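Local coordinates for 3-hydroxyisobutyrate dehydrogenase (Salmonella typhimurium, PDB 3G0O), which probably oxidises L-threonate to 2-oxo-tetronate with NAD(+), or less readily NADP(+), as a dehydrogenase of the 3-hydroxyisobutyrate dehydrogenase-related family, at residues G138-F151 / V161-G175. Residues are numbered along the deposited sequence; the frame is centred on the assembly and turned at random.
Sequences GEMTVMASGSEAAF and VASNVYRISDTPGAG
R167 lies flat over one face of the F151 ring, a clear case of an arginine that serves an aromatic ring and an acid at once. Its CZ stands 3.9 Å from the ring centroid in a cation-pi stack, the guanidinium and ring planes only 22° apart, while CG lies against CE1 and CZ of the ring and CD makes a CH-pi contact over the same face. A bend at chi3 (62°) folds the guanidinium back over the ring; at its edge R167 NH2 donates to E148 OE1 at 3.1 Å, forming a salt bridge, with the nitrogen above the carboxylate plane. Water 3 ties the same NH2 to G146 O and water 4 links NH1 to E148, and these partners near the guanidinium plane would limit rotation of the stacked group.

R167 projects from the second of two parallel strands, 140-145 and 164-169. V142 bonds through both its N and O: V142 N donates to N164 O and V142 O accepts from Y166 N, each at 2.8 Å and almost straight. A beta bulge between M140 and T141 lets M140 O take both S163 N and, weakly, N164 N. On the face with R167, V142 CG2 rests 3.6 Å from A162 CB; on the other, T141 CG2 touches the edge of the Y166 ring in its plane. S145 OG, held between its own N and carbonyl carbon (chi1 65°), donates to T171 O at 2.9 Å and accepts from G175 N in the first turn of helix 174-202.

The strands and helix 148-161 form a beta-alpha-beta unit at one margin of the Rossmann-type domain. Strand 140-145 pairs antiparallel with strand 122-129, M140 packs on helix 17-28, M143 reaches K179, the predicted active-site lysine, and T141 OG1 hydrogen-bonds to the carbonyl O of H216 of the second subunit, which also packs on N164 and Y166.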
ATOM      1  N   GLY A 138      -2.233   0.806  22.134  1.00 22.72           N
ATOM      2  CA  GLY A 138      -3.301   1.774  22.312  1.00 21.52           C
ATOM      3  C   GLY A 138      -3.294   2.814  21.207  1.00 22.04           C
ATOM      4  O   GLY A 138      -3.692   3.965  21.417  1.00 20.13           O
ATOM      5  N   GLU A 139      -2.856   2.404  20.020  1.00 20.55           N
ATOM      6  CA  GLU A 139      -2.772   3.308  18.880  1.00 22.20           C
ATOM      7  C   GLU A 139      -3.697   2.937  17.719  1.00 20.71           C
ATOM      8  O   GLU A 139      -3.311   3.024  16.550  1.00 21.20           O
ATOM      9  CB  GLU A 139      -1.323   3.380  18.393  1.00 23.08           C
ATOM     10  CG  GLU A 139      -0.392   4.113  19.354  1.00 28.40           C
ATOM     11  CD  GLU A 139       1.075   3.950  19.002  1.00 32.17           C
ATOM     12  OE1 GLU A 139       1.425   4.086  17.813  1.00 35.28           O
ATOM     13  OE2 GLU A 139       1.882   3.697  19.921  1.00 34.61           O
HETATM   14  N   MSE A 140      -4.920   2.534  18.043  1.00 20.01           N
HETATM   15  CA  MSE A 140      -5.885   2.175  17.014  1.00 19.74           C
HETATM   16  C   MSE A 140      -6.345   3.402  16.237  1.00 19.89           C
HETATM   17  O   MSE A 140      -6.189   4.538  16.687  1.00 18.17           O
HETATM   18  CB  MSE A 140      -7.137   1.543  17.627  1.00 20.96           C
HETATM   19  CG  MSE A 140      -6.967   0.195  18.291  1.00 23.55           C
HETATM   20 SE   MSE A 140      -8.731  -0.471  18.781  1.00 31.67          SE
HETATM   21  CE  MSE A 140      -8.298  -2.338  19.077  1.00 29.41           C
ATOM     22  N   THR A 141      -6.905   3.156  15.058  1.00 16.88           N
ATOM     23  CA  THR A 141      -7.480   4.220  14.252  1.00 16.47           C
ATOM     24  C   THR A 141      -8.965   3.902  14.315  1.00 17.11           C
ATOM     25  O   THR A 141      -9.375   2.770  14.053  1.00 17.32           O
ATOM     26  CB  THR A 141      -7.001   4.184  12.795  1.00 14.90           C
ATOM     27  OG1 THR A 141      -5.687   4.750  12.716  1.00 17.30           O
ATOM     28  CG2 THR A 141      -7.938   4.992  11.906  1.00 17.49           C
ATOM     29  N   VAL A 142      -9.770   4.887  14.690  1.00 15.59           N
ATOM     30  CA  VAL A 142     -11.202   4.668  14.797  1.00 15.75           C
ATOM     31  C   VAL A 142     -11.966   5.547  13.820  1.00 17.84           C
ATOM     32  O   VAL A 142     -11.703   6.742  13.711  1.00 19.62           O
ATOM     33  CB  VAL A 142     -11.708   4.970  16.227  1.00 16.46           C
ATOM     34  CG1 VAL A 142     -13.158   4.528  16.377  1.00 14.54           C
ATOM     35  CG2 VAL A 142     -10.821   4.269  17.250  1.00 17.58           C
HETATM   36  N   MSE A 143     -12.890   4.934  13.088  1.00 17.22           N
HETATM   37  CA  MSE A 143     -13.735   5.657  12.149  1.00 18.57           C
HETATM   38  C   MSE A 143     -15.122   5.549  12.771  1.00 16.64           C
HETATM   39  O   MSE A 143     -15.864   4.592  12.540  1.00 16.85           O
HETATM   40  CB  MSE A 143     -13.665   5.025  10.750  1.00 20.92           C
HETATM   41  CG  MSE A 143     -13.634   3.509  10.705  1.00 26.15           C
HETATM   42 SE   MSE A 143     -12.414   2.859   9.313  1.00 32.82          SE
HETATM   43  CE  MSE A 143     -10.962   2.326  10.469  1.00 30.99           C
ATOM     44  N   ALA A 144     -15.460   6.549  13.576  1.00 17.40           N
ATOM     45  CA  ALA A 144     -16.714   6.541  14.309  1.00 17.18           C
ATOM     46  C   ALA A 144     -17.739   7.603  13.975  1.00 17.13           C
ATOM     47  O   ALA A 144     -17.411   8.702  13.533  1.00 17.62           O
ATOM     48  CB  ALA A 144     -16.408   6.592  15.806  1.00 17.79           C
ATOM     49  N   SER A 145     -18.997   7.249  14.209  1.00 18.10           N
ATOM     50  CA  SER A 145     -20.111   8.158  13.998  1.00 19.40           C
ATOM     51  C   SER A 145     -21.133   7.846  15.089  1.00 19.79           C
ATOM     52  O   SER A 145     -21.324   6.687  15.464  1.00 19.42           O
ATOM     53  CB  SER A 145     -20.725   7.964  12.605  1.00 18.25           C
ATOM     54  OG  SER A 145     -21.308   6.684  12.463  1.00 18.68           O
ATOM     55  N   GLY A 146     -21.779   8.886  15.604  1.00 19.34           N
ATOM     56  CA  GLY A 146     -22.757   8.693  16.659  1.00 19.83           C
ATOM     57  C   GLY A 146     -22.983   9.980  17.425  1.00 19.93           C
ATOM     58  O   GLY A 146     -22.325  10.988  17.164  1.00 19.63           O
ATOM     59  N   SER A 147     -23.899   9.931  18.389  1.00 20.17           N
ATOM     60  CA  SER A 147     -24.266  11.091  19.198  1.00 21.41           C
ATOM     61  C   SER A 147     -23.161  11.642  20.087  1.00 21.21           C
ATOM     62  O   SER A 147     -22.162  10.978  20.367  1.00 21.10           O
ATOM     63  CB  SER A 147     -25.467  10.749  20.078  1.00 20.28           C
ATOM     64  OG  SER A 147     -25.088   9.816  21.074  1.00 20.06           O
ATOM     65  N   GLU A 148     -23.367  12.872  20.540  1.00 21.52           N
ATOM     66  CA  GLU A 148     -22.419  13.541  21.416  1.00 22.42           C
ATOM     67  C   GLU A 148     -22.380  12.780  22.735  1.00 20.23           C
ATOM     68  O   GLU A 148     -21.340  12.689  23.386  1.00 21.43           O
ATOM     69  CB  GLU A 148     -22.860  14.988  21.661  1.00 24.10           C
ATOM     70  CG  GLU A 148     -21.906  15.784  22.532  1.00 27.07           C
ATOM     71  CD  GLU A 148     -20.498  15.810  21.973  1.00 29.62           C
ATOM     72  OE1 GLU A 148     -20.329  16.214  20.802  1.00 28.68           O
ATOM     73  OE2 GLU A 148     -19.562  15.425  22.705  1.00 30.49           O
ATOM     74  N   ALA A 149     -23.526  12.225  23.111  1.00 19.71           N
ATOM     75  CA  ALA A 149     -23.633  11.465  24.346  1.00 20.42           C
ATOM     76  C   ALA A 149     -22.748  10.222  24.277  1.00 20.30           C
ATOM     77  O   ALA A 149     -22.095   9.865  25.254  1.00 20.52           O
ATOM     78  CB  ALA A 149     -25.081  11.068  24.590  1.00 19.58           C
ATOM     79  N   ALA A 150     -22.723   9.566  23.118  1.00 18.74           N
ATOM     80  CA  ALA A 150     -21.902   8.364  22.957  1.00 18.67           C
ATOM     81  C   ALA A 150     -20.418   8.718  22.967  1.00 17.69           C
ATOM     82  O   ALA A 150     -19.625   8.071  23.651  1.00 18.36           O
ATOM     83  CB  ALA A 150     -22.264   7.643  21.651  1.00 18.10           C
ATOM     84  N   PHE A 151     -20.044   9.741  22.202  1.00 17.36           N
ATOM     85  CA  PHE A 151     -18.651  10.170  22.139  1.00 17.65           C
ATOM     86  C   PHE A 151     -18.133  10.600  23.504  1.00 19.21           C
ATOM     87  O   PHE A 151     -17.014  10.262  23.892  1.00 17.94           O
ATOM     88  CB  PHE A 151     -18.493  11.333  21.151  1.00 18.77           C
ATOM     89  CG  PHE A 151     -18.287  10.895  19.724  1.00 18.15           C
ATOM     90  CD1 PHE A 151     -17.098  10.280  19.337  1.00 19.79           C
ATOM     91  CD2 PHE A 151     -19.286  11.075  18.774  1.00 19.51           C
ATOM     92  CE1 PHE A 151     -16.909   9.850  18.021  1.00 19.82           C
ATOM     93  CE2 PHE A 151     -19.103  10.646  17.454  1.00 20.03           C
ATOM     94  CZ  PHE A 151     -17.912  10.033  17.082  1.00 18.19           C
ATOM     95  N   VAL A 161      -7.548   3.300  24.022  1.00 19.38           N
ATOM     96  CA  VAL A 161      -7.317   2.364  22.930  1.00 19.03           C
ATOM     97  C   VAL A 161      -6.881   2.956  21.594  1.00 19.81           C
ATOM     98  O   VAL A 161      -6.270   2.256  20.785  1.00 18.19           O
ATOM     99  CB  VAL A 161      -8.577   1.506  22.673  1.00 17.63           C
ATOM    100  CG1 VAL A 161      -9.073   0.917  23.980  1.00 17.91           C
ATOM    101  CG2 VAL A 161      -9.663   2.351  22.012  1.00 18.52           C
ATOM    102  N   ALA A 162      -7.176   4.233  21.363  1.00 19.44           N
ATOM    103  CA  ALA A 162      -6.842   4.854  20.082  1.00 19.00           C
ATOM    104  C   ALA A 162      -5.890   6.040  20.110  1.00 20.89           C
ATOM    105  O   ALA A 162      -5.726   6.709  21.133  1.00 21.28           O
ATOM    106  CB  ALA A 162      -8.124   5.268  19.382  1.00 17.25           C
ATOM    107  N   SER A 163      -5.266   6.288  18.958  1.00 20.48           N
ATOM    108  CA  SER A 163      -4.351   7.411  18.786  1.00 21.75           C
ATOM    109  C   SER A 163      -4.909   8.343  17.704  1.00 21.75           C
ATOM    110  O   SER A 163      -4.517   9.504  17.606  1.00 23.66           O
ATOM    111  CB  SER A 163      -2.950   6.921  18.403  1.00 22.15           C
ATOM    112  OG  SER A 163      -2.976   6.128  17.234  1.00 24.99           O
ATOM    113  N   ASN A 164      -5.828   7.821  16.895  1.00 21.74           N
ATOM    114  CA  ASN A 164      -6.464   8.606  15.841  1.00 20.87           C
ATOM    115  C   ASN A 164      -7.944   8.264  15.739  1.00 20.91           C
ATOM    116  O   ASN A 164      -8.313   7.168  15.311  1.00 19.97           O
ATOM    117  CB  ASN A 164      -5.800   8.358  14.484  1.00 22.33           C
ATOM    118  CG  ASN A 164      -4.380   8.883  14.423  1.00 23.77           C
ATOM    119  OD1 ASN A 164      -3.423   8.120  14.496  1.00 25.60           O
ATOM    120  ND2 ASN A 164      -4.239  10.198  14.297  1.00 24.17           N
ATOM    121  N   VAL A 165      -8.786   9.205  16.147  1.00 19.56           N
ATOM    122  CA  VAL A 165     -10.225   9.017  16.097  1.00 19.61           C
ATOM    123  C   VAL A 165     -10.822   9.997  15.108  1.00 19.59           C
ATOM    124  O   VAL A 165     -10.651  11.204  15.242  1.00 21.00           O
ATOM    125  CB  VAL A 165     -10.865   9.248  17.480  1.00 17.95           C
ATOM    126  CG1 VAL A 165     -12.380   9.084  17.391  1.00 17.88           C
ATOM    127  CG2 VAL A 165     -10.280   8.259  18.486  1.00 17.31           C
ATOM    128  N   TYR A 166     -11.510   9.467  14.104  1.00 18.87           N
ATOM    129  CA  TYR A 166     -12.141  10.292  13.086  1.00 19.67           C
ATOM    130  C   TYR A 166     -13.652  10.257  13.277  1.00 20.09           C
ATOM    131  O   TYR A 166     -14.279   9.209  13.133  1.00 19.78           O
ATOM    132  CB  TYR A 166     -11.767   9.774  11.690  1.00 17.48           C
ATOM    133  CG  TYR A 166     -10.282   9.838  11.423  1.00 18.08           C
ATOM    134  CD1 TYR A 166      -9.667  11.038  11.065  1.00 19.17           C
ATOM    135  CD2 TYR A 166      -9.474   8.717  11.605  1.00 17.44           C
ATOM    136  CE1 TYR A 166      -8.287  11.120  10.904  1.00 19.71           C
ATOM    137  CE2 TYR A 166      -8.090   8.791  11.448  1.00 21.29           C
ATOM    138  CZ  TYR A 166      -7.506   9.994  11.100  1.00 21.64           C
ATOM    139  OH  TYR A 166      -6.141  10.078  10.973  1.00 21.96           O
ATOM    140  N   ARG A 167     -14.226  11.405  13.628  1.00 20.69           N
ATOM    141  CA  ARG A 167     -15.667  11.516  13.831  1.00 21.59           C
ATOM    142  C   ARG A 167     -16.266  11.825  12.469  1.00 21.44           C
ATOM    143  O   ARG A 167     -16.215  12.964  11.994  1.00 20.62           O
ATOM    144  CB  ARG A 167     -15.980  12.637  14.832  1.00 24.09           C
ATOM    145  CG  ARG A 167     -15.357  12.397  16.202  1.00 28.03           C
ATOM    146  CD  ARG A 167     -15.609  13.533  17.195  1.00 30.57           C
ATOM    147  NE  ARG A 167     -17.027  13.733  17.492  1.00 30.81           N
ATOM    148  CZ  ARG A 167     -17.483  14.278  18.618  1.00 31.36           C
ATOM    149  NH1 ARG A 167     -16.630  14.673  19.554  1.00 31.88           N
ATOM    150  NH2 ARG A 167     -18.789  14.432  18.807  1.00 27.82           N
ATOM    151  N   ILE A 168     -16.817  10.788  11.846  1.00 19.65           N
ATOM    152  CA  ILE A 168     -17.403  10.884  10.514  1.00 20.06           C
ATOM    153  C   ILE A 168     -18.719  11.650  10.494  1.00 20.64           C
ATOM    154  O   ILE A 168     -18.917  12.534   9.660  1.00 20.29           O
ATOM    155  CB  ILE A 168     -17.626   9.474   9.922  1.00 19.88           C
ATOM    156  CG1 ILE A 168     -16.367   8.621  10.122  1.00 19.01           C
ATOM    157  CG2 ILE A 168     -17.974   9.578   8.443  1.00 18.11           C
ATOM    158  CD1 ILE A 168     -15.101   9.210   9.529  1.00 17.91           C
ATOM    159  N   SER A 169     -19.624  11.304  11.403  1.00 20.93           N
ATOM    160  CA  SER A 169     -20.912  11.988  11.489  1.00 21.61           C
ATOM    161  C   SER A 169     -21.442  11.889  12.907  1.00 21.53           C
ATOM    162  O   SER A 169     -20.815  11.274  13.776  1.00 21.27           O
ATOM    163  CB  SER A 169     -21.932  11.380  10.518  1.00 19.62           C
ATOM    164  OG  SER A 169     -22.434  10.143  10.993  1.00 21.44           O
ATOM    165  N   ASP A 170     -22.601  12.495  13.137  1.00 22.82           N
ATOM    166  CA  ASP A 170     -23.216  12.482  14.456  1.00 25.01           C
ATOM    167  C   ASP A 170     -24.274  11.391  14.556  1.00 25.09           C
ATOM    168  O   ASP A 170     -25.020  11.325  15.529  1.00 24.94           O
ATOM    169  CB  ASP A 170     -23.841  13.850  14.747  1.00 28.31           C
ATOM    170  CG  ASP A 170     -25.032  14.147  13.857  1.00 32.14           C
ATOM    171  OD1 ASP A 170     -25.009  13.761  12.667  1.00 33.88           O
ATOM    172  OD2 ASP A 170     -25.991  14.777  14.347  1.00 38.01           O
ATOM    173  N   THR A 171     -24.341  10.529  13.547  1.00 24.54           N
ATOM    174  CA  THR A 171     -25.324   9.457  13.568  1.00 25.63           C
ATOM    175  C   THR A 171     -24.715   8.122  13.165  1.00 24.11           C
ATOM    176  O   THR A 171     -23.891   8.054  12.256  1.00 25.17           O
ATOM    177  CB  THR A 171     -26.500   9.753  12.621  1.00 27.78           C
ATOM    178  OG1 THR A 171     -26.093   9.524  11.269  1.00 32.18           O
ATOM    179  CG2 THR A 171     -26.949  11.200  12.768  1.00 28.13           C
ATOM    180  N   PRO A 172     -25.114   7.039  13.849  1.00 22.43           N
ATOM    181  CA  PRO A 172     -24.595   5.706  13.539  1.00 20.64           C
ATOM    182  C   PRO A 172     -24.810   5.371  12.068  1.00 20.62           C
ATOM    183  O   PRO A 172     -25.833   5.733  11.487  1.00 21.30           O
ATOM    184  CB  PRO A 172     -25.412   4.802  14.451  1.00 20.21           C
ATOM    185  CG  PRO A 172     -25.625   5.669  15.653  1.00 22.82           C
ATOM    186  CD  PRO A 172     -25.993   6.994  15.030  1.00 21.00           C
ATOM    187  N   GLY A 173     -23.843   4.686  11.473  1.00 18.58           N
ATOM    188  CA  GLY A 173     -23.969   4.310  10.078  1.00 17.96           C
ATOM    189  C   GLY A 173     -22.807   4.757   9.215  1.00 17.88           C
ATOM    190  O   GLY A 173     -22.238   3.961   8.468  1.00 17.95           O
ATOM    191  N   ALA A 174     -22.453   6.034   9.319  1.00 17.36           N
ATOM    192  CA  ALA A 174     -21.361   6.590   8.530  1.00 16.45           C
ATOM    193  C   ALA A 174     -20.027   5.927   8.848  1.00 17.48           C
ATOM    194  O   ALA A 174     -19.209   5.704   7.956  1.00 12.72           O
ATOM    195  CB  ALA A 174     -21.267   8.090   8.751  1.00 17.11           C
ATOM    196  N   GLY A 175     -19.808   5.623  10.123  1.00 15.36           N
ATOM    197  CA  GLY A 175     -18.575   4.976  10.512  1.00 15.12           C
ATOM    198  C   GLY A 175     -18.417   3.648   9.793  1.00 15.35           C
ATOM    199  O   GLY A 175     -17.346   3.351   9.264  1.00 14.90           O
TER
HETATM  200  O   HOH W   1      -3.672   4.917  14.503  1.00 24.40           O
HETATM  201  O   HOH W   2      -0.344   6.524  16.065  1.00 31.62           O
HETATM  202  O   HOH W   3     -21.293  13.661  17.365  1.00 31.95           O
HETATM  203  O   HOH W   4     -17.156  15.373  22.324  1.00 33.21           O